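Local structure of N-glycosylase/DNA lyase (Methanocaldococcus jannaschii, 3FHF) at residues 15-20 / 204-209; 42-47 / 112-117; 165-170 / 183-188. The protein is an all-helical member of the 8-oxoguanine DNA glycosylase family, which belongs to the helix-hairpin-helix clan. All blocks are in the same frame, centred on the assembly; numbering follows the deposited sequence.

Contact 1 (15-20 / 204-209); sequences EELKNS and IWYLRT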
loop_
_atom_site.group_PDB
_atom_site.type_symbol
_atom_site.label_atom_id
_atom_site.label_comp_id
_atom_site.label_asym_id
_atom_site.label_seq_id
_atom_site.Cartn_x
_atom_site.Cartn_y
_atom_site.Cartn_z
ATOM N N GLU A 15 -10.141 -12.688 14.911
ATOM C CA GLU A 15 -11.524 -13.163 14.880
ATOM C C GLU A 15 -12.344 -12.311 15.842
ATOM O O GLU A 15 -13.536 -12.078 15.631
ATOM C CB GLU A 15 -11.603 -14.632 15.299
ATOM C CG GLU A 15 -10.980 -15.609 14.307
ATOM C CD GLU A 15 -11.746 -15.701 12.994
ATOM O OE1 GLU A 15 -12.824 -15.080 12.879
ATOM O OE2 GLU A 15 -11.271 -16.409 12.075
ATOM N N GLU A 16 -11.698 -11.849 16.906
ATOM C CA GLU A 16 -12.366 -11.003 17.888
ATOM C C GLU A 16 -12.694 -9.650 17.244
ATOM O O GLU A 16 -13.788 -9.108 17.422
ATOM C CB GLU A 16 -11.453 -10.801 19.093
ATOM C CG GLU A 16 -12.130 -11.057 20.422
ATOM C CD GLU A 16 -11.147 -11.467 21.504
ATOM O OE1 GLU A 16 -10.286 -10.642 21.878
ATOM O OE2 GLU A 16 -11.234 -12.622 21.976
ATOM N N LEU A 17 -11.747 -9.113 16.481
ATOM C CA LEU A 17 -11.960 -7.831 15.820
ATOM C C LEU A 17 -13.065 -7.942 14.770
ATOM O O LEU A 17 -13.873 -7.019 14.599
ATOM C CB LEU A 17 -10.661 -7.352 15.171
ATOM C CG LEU A 17 -9.531 -6.957 16.127
ATOM C CD1 LEU A 17 -8.303 -6.555 15.313
ATOM C CD2 LEU A 17 -9.984 -5.802 17.022
ATOM N N LYS A 18 -13.101 -9.074 14.070
ATOM C CA LYS A 18 -14.123 -9.301 13.053
ATOM C C LYS A 18 -15.514 -9.331 13.683
ATOM O O LYS A 18 -16.515 -9.057 13.010
ATOM C CB LYS A 18 -13.852 -10.609 12.309
ATOM C CG LYS A 18 -12.707 -10.521 11.299
ATOM C CD LYS A 18 -12.348 -11.888 10.738
ATOM C CE LYS A 18 -13.571 -12.593 10.151
ATOM N NZ LYS A 18 -13.281 -14.029 9.853
ATOM N N ASN A 19 -15.571 -9.658 14.972
ATOM C CA ASN A 19 -16.841 -9.701 15.704
ATOM C C ASN A 19 -17.075 -8.419 16.498
ATOM O O ASN A 19 -17.796 -8.419 17.495
ATOM C CB ASN A 19 -16.875 -10.895 16.664
ATOM C CG ASN A 19 -16.992 -12.221 15.937
ATOM O OD1 ASN A 19 -17.905 -12.418 15.134
ATOM N ND2 ASN A 19 -16.070 -13.139 16.215
ATOM N N SER A 20 -16.461 -7.326 16.055
ATOM C CA SER A 20 -16.610 -6.037 16.727
ATOM C C SER A 20 -16.997 -4.970 15.707
ATOM O O SER A 20 -17.112 -5.256 14.517
ATOM C CB SER A 20 -15.298 -5.637 17.394
ATOM O OG SER A 20 -14.333 -5.254 16.428
ATOM N N ILE A 204 -4.128 -5.725 10.585
ATOM C CA ILE A 204 -2.798 -5.726 11.176
ATOM C C ILE A 204 -2.396 -4.321 11.629
ATOM O O ILE A 204 -1.871 -4.147 12.733
ATOM C CB ILE A 204 -1.754 -6.287 10.188
ATOM C CG1 ILE A 204 -2.013 -7.785 9.982
ATOM C CG2 ILE A 204 -0.341 -6.028 10.704
ATOM C CD1 ILE A 204 -1.039 -8.480 9.054
ATOM N N TRP A 205 -2.642 -3.317 10.792
ATOM C CA TRP A 205 -2.308 -1.951 11.172
ATOM C C TRP A 205 -3.150 -1.525 12.369
ATOM O O TRP A 205 -2.658 -0.847 13.274
ATOM C CB TRP A 205 -2.516 -0.964 10.016
ATOM C CG TRP A 205 -1.277 -0.743 9.199
ATOM C CD1 TRP A 205 -1.031 -1.199 7.934
ATOM C CD2 TRP A 205 -0.098 -0.037 9.606
ATOM N NE1 TRP A 205 0.231 -0.821 7.532
ATOM C CE2 TRP A 205 0.822 -0.106 8.538
ATOM C CE3 TRP A 205 0.268 0.648 10.771
ATOM C CZ2 TRP A 205 2.092 0.486 8.600
ATOM C CZ3 TRP A 205 1.530 1.236 10.834
ATOM C CH2 TRP A 205 2.424 1.150 9.754
ATOM N N TYR A 206 -4.415 -1.931 12.393
ATOM C CA TYR A 206 -5.265 -1.547 13.508
ATOM C C TYR A 206 -4.746 -2.126 14.815
ATOM O O TYR A 206 -4.788 -1.460 15.850
ATOM C CB TYR A 206 -6.707 -1.993 13.289
ATOM C CG TYR A 206 -7.567 -1.716 14.493
ATOM C CD1 TYR A 206 -7.778 -2.693 15.464
ATOM C CD2 TYR A 206 -8.127 -0.457 14.692
ATOM C CE1 TYR A 206 -8.527 -2.419 16.606
ATOM C CE2 TYR A 206 -8.872 -0.175 15.825
ATOM C CZ TYR A 206 -9.067 -1.159 16.777
ATOM O OH TYR A 206 -9.793 -0.874 17.908
ATOM N N LEU A 207 -4.255 -3.359 14.766
ATOM C CA LEU A 207 -3.704 -4.008 15.954
ATOM C C LEU A 207 -2.452 -3.282 16.432
ATOM O O LEU A 207 -2.156 -3.254 17.621
ATOM C CB LEU A 207 -3.342 -5.461 15.654
ATOM C CG LEU A 207 -4.500 -6.457 15.614
ATOM C CD1 LEU A 207 -4.018 -7.794 15.055
ATOM C CD2 LEU A 207 -5.058 -6.625 17.015
ATOM N N ARG A 208 -1.729 -2.684 15.494
ATOM C CA ARG A 208 -0.497 -1.977 15.804
ATOM C C ARG A 208 -0.698 -0.524 16.246
ATOM O O ARG A 208 0.056 -0.010 17.073
ATOM C CB ARG A 208 0.414 -2.011 14.569
ATOM C CG ARG A 208 1.869 -1.651 14.816
ATOM C CD ARG A 208 2.642 -1.640 13.489
ATOM N NE ARG A 208 2.726 -2.968 12.875
ATOM C CZ ARG A 208 2.497 -3.218 11.590
ATOM N NH1 ARG A 208 2.161 -2.235 10.762
ATOM N NH2 ARG A 208 2.619 -4.453 11.124
ATOM N N THR A 209 -1.724 0.134 15.721
ATOM C CA THR A 209 -1.937 1.537 16.030
ATOM C C THR A 209 -3.321 1.946 16.521
ATOM O O THR A 209 -3.484 3.042 17.053
ATOM C CB THR A 209 -1.625 2.395 14.800
ATOM O OG1 THR A 209 -2.586 2.111 13.773
ATOM C CG2 THR A 209 -0.209 2.094 14.276
#

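Contact 2 (42-47 / 112-117); sequences EEWFKE and IVESFE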
loop_
_atom_site.group_PDB
_atom_site.type_symbol
_atom_site.label_atom_id
_atom_site.label_comp_id
_atom_site.label_asym_id
_atom_site.label_seq_id
_atom_site.Cartn_x
_atom_site.Cartn_y
_atom_site.Cartn_z
ATOM N N GLU A 42 -7.472 10.407 -13.784
ATOM C CA GLU A 42 -6.854 11.457 -12.986
ATOM C C GLU A 42 -6.849 11.088 -11.505
ATOM O O GLU A 42 -5.851 11.283 -10.814
ATOM C CB GLU A 42 -7.594 12.782 -13.192
ATOM C CG GLU A 42 -7.705 13.213 -14.651
ATOM C CD GLU A 42 -8.539 12.253 -15.478
ATOM O OE1 GLU A 42 -9.690 11.983 -15.086
ATOM O OE2 GLU A 42 -8.051 11.767 -16.518
ATOM N N GLU A 43 -7.970 10.552 -11.029
ATOM C CA GLU A 43 -8.104 10.148 -9.633
ATOM C C GLU A 43 -7.121 9.032 -9.299
ATOM O O GLU A 43 -6.527 9.018 -8.224
ATOM C CB GLU A 43 -9.537 9.679 -9.353
ATOM C CG GLU A 43 -10.565 10.798 -9.378
ATOM C CD GLU A 43 -10.379 11.771 -8.232
ATOM O OE1 GLU A 43 -10.617 11.378 -7.068
ATOM O OE2 GLU A 43 -9.985 12.930 -8.490
ATOM N N TRP A 44 -6.966 8.091 -10.220
ATOM C CA TRP A 44 -6.040 6.985 -10.020
ATOM C C TRP A 44 -4.596 7.491 -9.980
ATOM O O TRP A 44 -3.793 7.025 -9.167
ATOM C CB TRP A 44 -6.194 5.948 -11.133
ATOM C CG TRP A 44 -7.373 5.032 -10.983
ATOM C CD1 TRP A 44 -8.678 5.389 -10.789
ATOM C CD2 TRP A 44 -7.358 3.608 -11.071
ATOM N NE1 TRP A 44 -9.477 4.271 -10.758
ATOM C CE2 TRP A 44 -8.691 3.165 -10.928
ATOM C CE3 TRP A 44 -6.345 2.658 -11.261
ATOM C CZ2 TRP A 44 -9.039 1.812 -10.970
ATOM C CZ3 TRP A 44 -6.692 1.312 -11.302
ATOM C CH2 TRP A 44 -8.034 0.904 -11.157
ATOM N N PHE A 45 -4.260 8.444 -10.851
ATOM C CA PHE A 45 -2.898 8.976 -10.873
ATOM C C PHE A 45 -2.547 9.661 -9.552
ATOM O O PHE A 45 -1.390 9.626 -9.110
ATOM C CB PHE A 45 -2.702 9.977 -12.017
ATOM C CG PHE A 45 -1.265 10.394 -12.203
ATOM C CD1 PHE A 45 -0.334 9.498 -12.712
ATOM C CD2 PHE A 45 -0.831 11.652 -11.804
ATOM C CE1 PHE A 45 1.016 9.843 -12.817
ATOM C CE2 PHE A 45 0.519 12.011 -11.901
ATOM C CZ PHE A 45 1.443 11.104 -12.409
ATOM N N LYS A 46 -3.536 10.309 -8.934
ATOM C CA LYS A 46 -3.312 10.973 -7.654
ATOM C C LYS A 46 -2.992 9.942 -6.577
ATOM O O LYS A 46 -2.200 10.211 -5.675
ATOM C CB LYS A 46 -4.545 11.773 -7.212
ATOM C CG LYS A 46 -4.606 13.216 -7.696
ATOM C CD LYS A 46 -4.940 13.309 -9.166
ATOM C CE LYS A 46 -5.438 14.703 -9.521
ATOM N NZ LYS A 46 -5.897 14.796 -10.933
ATOM N N GLU A 47 -3.626 8.775 -6.650
ATOM C CA GLU A 47 -3.365 7.727 -5.663
ATOM C C GLU A 47 -1.985 7.134 -5.885
ATOM O O GLU A 47 -1.324 6.707 -4.937
ATOM C CB GLU A 47 -4.409 6.617 -5.741
ATOM C CG GLU A 47 -5.728 6.994 -5.123
ATOM C CD GLU A 47 -5.599 7.378 -3.659
ATOM O OE1 GLU A 47 -5.211 6.520 -2.838
ATOM O OE2 GLU A 47 -5.886 8.545 -3.333
ATOM N N ILE A 112 -4.364 1.682 -18.314
ATOM C CA ILE A 112 -3.209 0.801 -18.432
ATOM C C ILE A 112 -3.340 -0.377 -17.468
ATOM O O ILE A 112 -3.221 -1.535 -17.866
ATOM C CB ILE A 112 -1.892 1.539 -18.094
ATOM C CG1 ILE A 112 -1.608 2.623 -19.134
ATOM C CG2 ILE A 112 -0.739 0.536 -18.030
ATOM C CD1 ILE A 112 -0.478 3.578 -18.742
ATOM N N VAL A 113 -3.573 -0.072 -16.195
ATOM C CA VAL A 113 -3.702 -1.117 -15.178
ATOM C C VAL A 113 -4.829 -2.114 -15.469
ATOM O O VAL A 113 -4.652 -3.321 -15.308
ATOM C CB VAL A 113 -3.909 -0.490 -13.764
ATOM C CG1 VAL A 113 -4.360 -1.549 -12.758
ATOM C CG2 VAL A 113 -2.603 0.137 -13.287
ATOM N N GLU A 114 -5.985 -1.619 -15.900
ATOM C CA GLU A 114 -7.105 -2.512 -16.180
ATOM C C GLU A 114 -6.934 -3.336 -17.454
ATOM O O GLU A 114 -7.647 -4.319 -17.661
ATOM C CB GLU A 114 -8.415 -1.723 -16.240
ATOM C CG GLU A 114 -8.721 -0.951 -14.970
ATOM C CD GLU A 114 -10.171 -0.502 -14.891
ATOM O OE1 GLU A 114 -10.685 0.073 -15.879
ATOM O OE2 GLU A 114 -10.794 -0.723 -13.830
ATOM N N SER A 115 -5.982 -2.954 -18.300
ATOM C CA SER A 115 -5.757 -3.684 -19.543
ATOM C C SER A 115 -5.110 -5.039 -19.282
ATOM O O SER A 115 -5.284 -5.974 -20.059
ATOM C CB SER A 115 -4.865 -2.867 -20.490
ATOM O OG SER A 115 -3.510 -2.881 -20.059
ATOM N N PHE A 116 -4.365 -5.149 -18.185
ATOM C CA PHE A 116 -3.694 -6.403 -17.855
ATOM C C PHE A 116 -4.641 -7.516 -17.421
ATOM O O PHE A 116 -5.748 -7.263 -16.946
ATOM C CB PHE A 116 -2.639 -6.165 -16.773
ATOM C CG PHE A 116 -1.459 -5.368 -17.252
ATOM C CD1 PHE A 116 -0.518 -5.940 -18.099
ATOM C CD2 PHE A 116 -1.324 -4.027 -16.908
ATOM C CE1 PHE A 116 0.543 -5.184 -18.604
ATOM C CE2 PHE A 116 -0.273 -3.268 -17.406
ATOM C CZ PHE A 116 0.663 -3.848 -18.260
ATOM N N GLU A 117 -4.177 -8.749 -17.597
ATOM C CA GLU A 117 -4.929 -9.955 -17.257
ATOM C C GLU A 117 -5.363 -9.948 -15.795
ATOM O O GLU A 117 -6.453 -10.413 -15.453
ATOM C CB GLU A 117 -4.054 -11.184 -17.509
ATOM C CG GLU A 117 -4.774 -12.374 -18.101
ATOM C CD GLU A 117 -5.128 -12.166 -19.559
ATOM O OE1 GLU A 117 -5.820 -11.173 -19.860
ATOM O OE2 GLU A 117 -4.719 -12.992 -20.403
#

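Contact 3 (165-170 / 183-188); sequences NYIDEI and ENILRD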
loop_
_atom_site.group_PDB
_atom_site.type_symbol
_atom_site.label_atom_id
_atom_site.label_comp_id
_atom_site.label_asym_id
_atom_site.label_seq_id
_atom_site.Cartn_x
_atom_site.Cartn_y
_atom_site.Cartn_z
ATOM N N ASN A 165 9.128 -15.515 14.259
ATOM C CA ASN A 165 9.663 -16.645 13.503
ATOM C C ASN A 165 8.969 -17.130 12.231
ATOM O O ASN A 165 8.988 -18.329 11.945
ATOM C CB ASN A 165 9.832 -17.831 14.452
ATOM C CG ASN A 165 10.620 -17.467 15.693
ATOM O OD1 ASN A 165 11.806 -17.152 15.613
ATOM N ND2 ASN A 165 9.963 -17.495 16.843
ATOM N N TYR A 166 8.370 -16.227 11.463
ATOM C CA TYR A 166 7.732 -16.629 10.211
ATOM C C TYR A 166 8.779 -16.554 9.106
ATOM O O TYR A 166 8.629 -17.166 8.051
ATOM C CB TYR A 166 6.554 -15.719 9.857
ATOM C CG TYR A 166 5.360 -15.846 10.775
ATOM C CD1 TYR A 166 5.289 -15.126 11.966
ATOM C CD2 TYR A 166 4.285 -16.670 10.438
ATOM C CE1 TYR A 166 4.172 -15.214 12.798
ATOM C CE2 TYR A 166 3.167 -16.769 11.267
ATOM C CZ TYR A 166 3.116 -16.038 12.442
ATOM O OH TYR A 166 2.013 -16.124 13.258
ATOM N N ILE A 167 9.832 -15.777 9.352
ATOM C CA ILE A 167 10.943 -15.634 8.410
ATOM C C ILE A 167 12.230 -15.633 9.232
ATOM O O ILE A 167 12.236 -15.186 10.379
ATOM C CB ILE A 167 10.855 -14.320 7.576
ATOM C CG1 ILE A 167 10.870 -13.092 8.492
ATOM C CG2 ILE A 167 9.597 -14.326 6.734
ATOM C CD1 ILE A 167 10.776 -11.778 7.735
ATOM N N ASP A 168 13.312 -16.138 8.649
ATOM C CA ASP A 168 14.595 -16.224 9.345
ATOM C C ASP A 168 15.332 -14.925 9.644
ATOM O O ASP A 168 16.011 -14.816 10.665
ATOM C CB ASP A 168 15.545 -17.146 8.582
ATOM C CG ASP A 168 15.455 -18.580 9.048
ATOM O OD1 ASP A 168 15.322 -18.799 10.274
ATOM O OD2 ASP A 168 15.533 -19.489 8.195
ATOM N N GLU A 169 15.218 -13.943 8.761
ATOM C CA GLU A 169 15.917 -12.683 8.972
ATOM C C GLU A 169 15.196 -11.536 8.290
ATOM O O GLU A 169 14.455 -11.743 7.328
ATOM C CB GLU A 169 17.337 -12.768 8.393
ATOM C CG GLU A 169 18.180 -13.931 8.901
ATOM C CD GLU A 169 18.642 -13.749 10.336
ATOM O OE1 GLU A 169 19.194 -14.715 10.907
ATOM O OE2 GLU A 169 18.463 -12.644 10.892
ATOM N N ILE A 170 15.397 -10.327 8.802
ATOM C CA ILE A 170 14.783 -9.149 8.205
ATOM C C ILE A 170 15.531 -8.945 6.889
ATOM O O ILE A 170 16.719 -8.632 6.883
ATOM C CB ILE A 170 14.950 -7.912 9.111
ATOM C CG1 ILE A 170 14.208 -8.138 10.432
ATOM C CG2 ILE A 170 14.420 -6.672 8.406
ATOM C CD1 ILE A 170 14.380 -7.020 11.444
ATOM N N GLU A 183 4.708 -12.703 0.651
ATOM C CA GLU A 183 3.306 -12.392 0.387
ATOM C C GLU A 183 2.444 -13.652 0.564
ATOM O O GLU A 183 1.330 -13.591 1.088
ATOM C CB GLU A 183 3.169 -11.828 -1.034
ATOM C CG GLU A 183 1.745 -11.699 -1.549
ATOM C CD GLU A 183 1.665 -10.879 -2.826
ATOM O OE1 GLU A 183 1.398 -9.657 -2.742
ATOM O OE2 GLU A 183 1.881 -11.453 -3.917
ATOM N N ASN A 184 2.971 -14.800 0.148
ATOM C CA ASN A 184 2.244 -16.059 0.276
ATOM C C ASN A 184 2.010 -16.505 1.716
ATOM O O ASN A 184 1.004 -17.147 2.014
ATOM C CB ASN A 184 2.953 -17.163 -0.512
ATOM C CG ASN A 184 2.357 -17.355 -1.890
ATOM O OD1 ASN A 184 1.192 -17.733 -2.017
ATOM N ND2 ASN A 184 3.145 -17.085 -2.929
ATOM N N ILE A 185 2.936 -16.178 2.611
ATOM C CA ILE A 185 2.757 -16.532 4.017
ATOM C C ILE A 185 1.588 -15.679 4.543
ATOM O O ILE A 185 0.675 -16.174 5.201
ATOM C CB ILE A 185 4.034 -16.219 4.839
ATOM C CG1 ILE A 185 5.188 -17.110 4.367
ATOM C CG2 ILE A 185 3.775 -16.458 6.330
ATOM C CD1 ILE A 185 6.532 -16.717 4.939
ATOM N N LEU A 186 1.618 -14.391 4.227
ATOM C CA LEU A 186 0.562 -13.486 4.662
ATOM C C LEU A 186 -0.763 -13.921 4.070
ATOM O O LEU A 186 -1.800 -13.830 4.723
ATOM C CB LEU A 186 0.882 -12.050 4.238
ATOM C CG LEU A 186 2.093 -11.422 4.942
ATOM C CD1 LEU A 186 2.451 -10.098 4.298
ATOM C CD2 LEU A 186 1.774 -11.227 6.415
ATOM N N ARG A 187 -0.724 -14.402 2.832
ATOM C CA ARG A 187 -1.930 -14.866 2.157
ATOM C C ARG A 187 -2.514 -16.069 2.904
ATOM O O ARG A 187 -3.733 -16.181 3.038
ATOM C CB ARG A 187 -1.611 -15.226 0.697
ATOM C CG ARG A 187 -2.823 -15.691 -0.124
ATOM C CD ARG A 187 -2.463 -15.899 -1.597
ATOM N NE ARG A 187 -2.208 -14.640 -2.302
ATOM C CZ ARG A 187 -1.022 -14.258 -2.764
ATOM N NH1 ARG A 187 0.045 -15.031 -2.604
ATOM N NH2 ARG A 187 -0.900 -13.096 -3.396
ATOM N N ASP A 188 -1.651 -16.960 3.398
ATOM C CA ASP A 188 -2.118 -18.133 4.155
ATOM C C ASP A 188 -2.746 -17.683 5.475
ATOM O O ASP A 188 -3.786 -18.197 5.893
ATOM C CB ASP A 188 -0.968 -19.104 4.459
ATOM C CG ASP A 188 -0.387 -19.748 3.209
ATOM O OD1 ASP A 188 -1.170 -20.114 2.307
ATOM O OD2 ASP A 188 0.855 -19.901 3.135
#

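Contact 1 (15-20 / 204-209)
Different first torsions bring Y206 and L17 together: the tyrosine ring swings out anti to its own backbone N (chi1 175°), whereas CG of L17 lies beside its N (chi1 -68°) and sends its two methyls toward helix 197-209. L17 CD2 comes obliquely against the ring of Y206, 3.7 Å from CE1. L17 CD1 meets the end of L207, 3.7 Å from its CD2, and also lies 3.9 Å from Y206 CD1. The buried leucine thus fits between two consecutive residues of the other helix, and the two backbones stay well apart, 9.1 Å between the CA atoms of L17 and L207. No hydrogen bond joins the segments.

Polar groups bond within their own segment and to other parts of the chain. L17 O is gripped twice, by S20 N and by S20 OG (2.6 Å), and S20 OG also caps I22 N at the start of the next helix. K18 NZ forms a salt bridge with E15 OE1 at 3.2 Å and donates to V193 O. L207 also touches L10, K13 and I14, earlier on helix 5-18. The arrangement is apolar helix-to-helix packing, joining the N-terminal and C-terminal helices of this all-helical glycosylase fold.

Contact 2 (42-47 / 112-117)
W44 reaches helix 109-115 with the far end of its indole, where V113 meets it at the ring edge, near the ring plane. The closest pair is W44 CZ3 and V113 CG1, 4.0 Å apart, and V113 CB lies almost as near to the same ring carbon. In V113 the CG1 branch is anti to the backbone N (chi1 167°), which carries this methyl toward the tryptophan. Burial, more than distance, marks this as the closely packed half of the contact, for W44 and V113 are both shut away from solvent. The indole is further fixed by its nitrogen, since W44 NE1 donates to F36 O, and by an edge-to-face packing of W44 with the F36 ring.

The other half lies nearer the solvent. E114, partly exposed, extends its chain across the indole at about a right angle until OE2 stands 4.2 Å from W44 CH2, an oblique approach with the carboxylate plane 70° from that of the ring. The polar end of E114 finds its partner elsewhere, in a salt bridge from OE2 to K37 NZ, so towards W44 it makes just a distant van der Waals contact. Around the pair, helix 41-54 and helix 109-115 face each other through W44 and V113, with F141 of helix 135-144 packed against both side chains, and the loop residues V145 and Y147 touching W44 and V113 respectively.

Contact 3 (165-170 / 183-188)
The backbone of 165-170 is an irregular loop that comes nearest to helix 176-192 where the CA atoms of Y166 and I185 are 7.9 Å apart, just after N165, whose positive phi (60°) makes it the C-prime residue of the Schellman motif ending helix 155-163. I185 carries the helix side of the contact, and both its branches are used. Its CD1 methyl, at the end of the longer branch, lies 3.8 Å from Y166 O, against the loop backbone, and also approaches CG2 of I167 at 4.3 Å. The shorter branch serves the ring: with CG2 anti to the backbone N of I185 while CG1 sits beside it (chi1 -65°), CG2 is brought obliquely to the tyrosine, 4.1 Å from Y166 CD2. One isoleucine therefore touches a carbonyl oxygen, a methyl and an aromatic ring. These are van der Waals contacts, and no hydrogen bond crosses between loop and helix.

At its far end the tyrosine meets a different part of the chain: Y166 OH is hydrogen-bonded to ND1 of H7, which appears to belong to an N-terminal histidine tag, so this bond need not exist in the native protein. On the helix, polar side chains bond among themselves. R187 NH2 makes a salt bridge with E183 OE2 at 3.3 Å, in which the hydrogen bond is weak, and R187 NH1 gives a weak bond to N184 OD1.

In the fold, the loop leads from helix 155-163 toward helix 176-192, and Y166 and I167 both rest on L161 of the former. Beyond I185, the next residue, L186, turns to A151, I153 and L197, the last at the start of helix 197-209.

Overall arrangement
Contact 2 is the buried one of the three, its two main side chains both lying in the interior, whereas contacts 1 and 3 are partly buried. Contacts 1 and 3 are neighbours, their nearest atoms about 5 Å apart, and use the consecutive helices 197-209 and 176-192. Contact 2 lies on the opposite side of the chain's centre from both, with centres about 30 Å from contact 1 and about 29 Å from contact 3. All three are mainly van der Waals contacts without a hydrogen bond between their segments, though contacts 2 and 3 each include one oxygen, from a carboxylate and a backbone carbonyl. Contacts 1 and 2 pair two helices; contact 3 lays a loop against one.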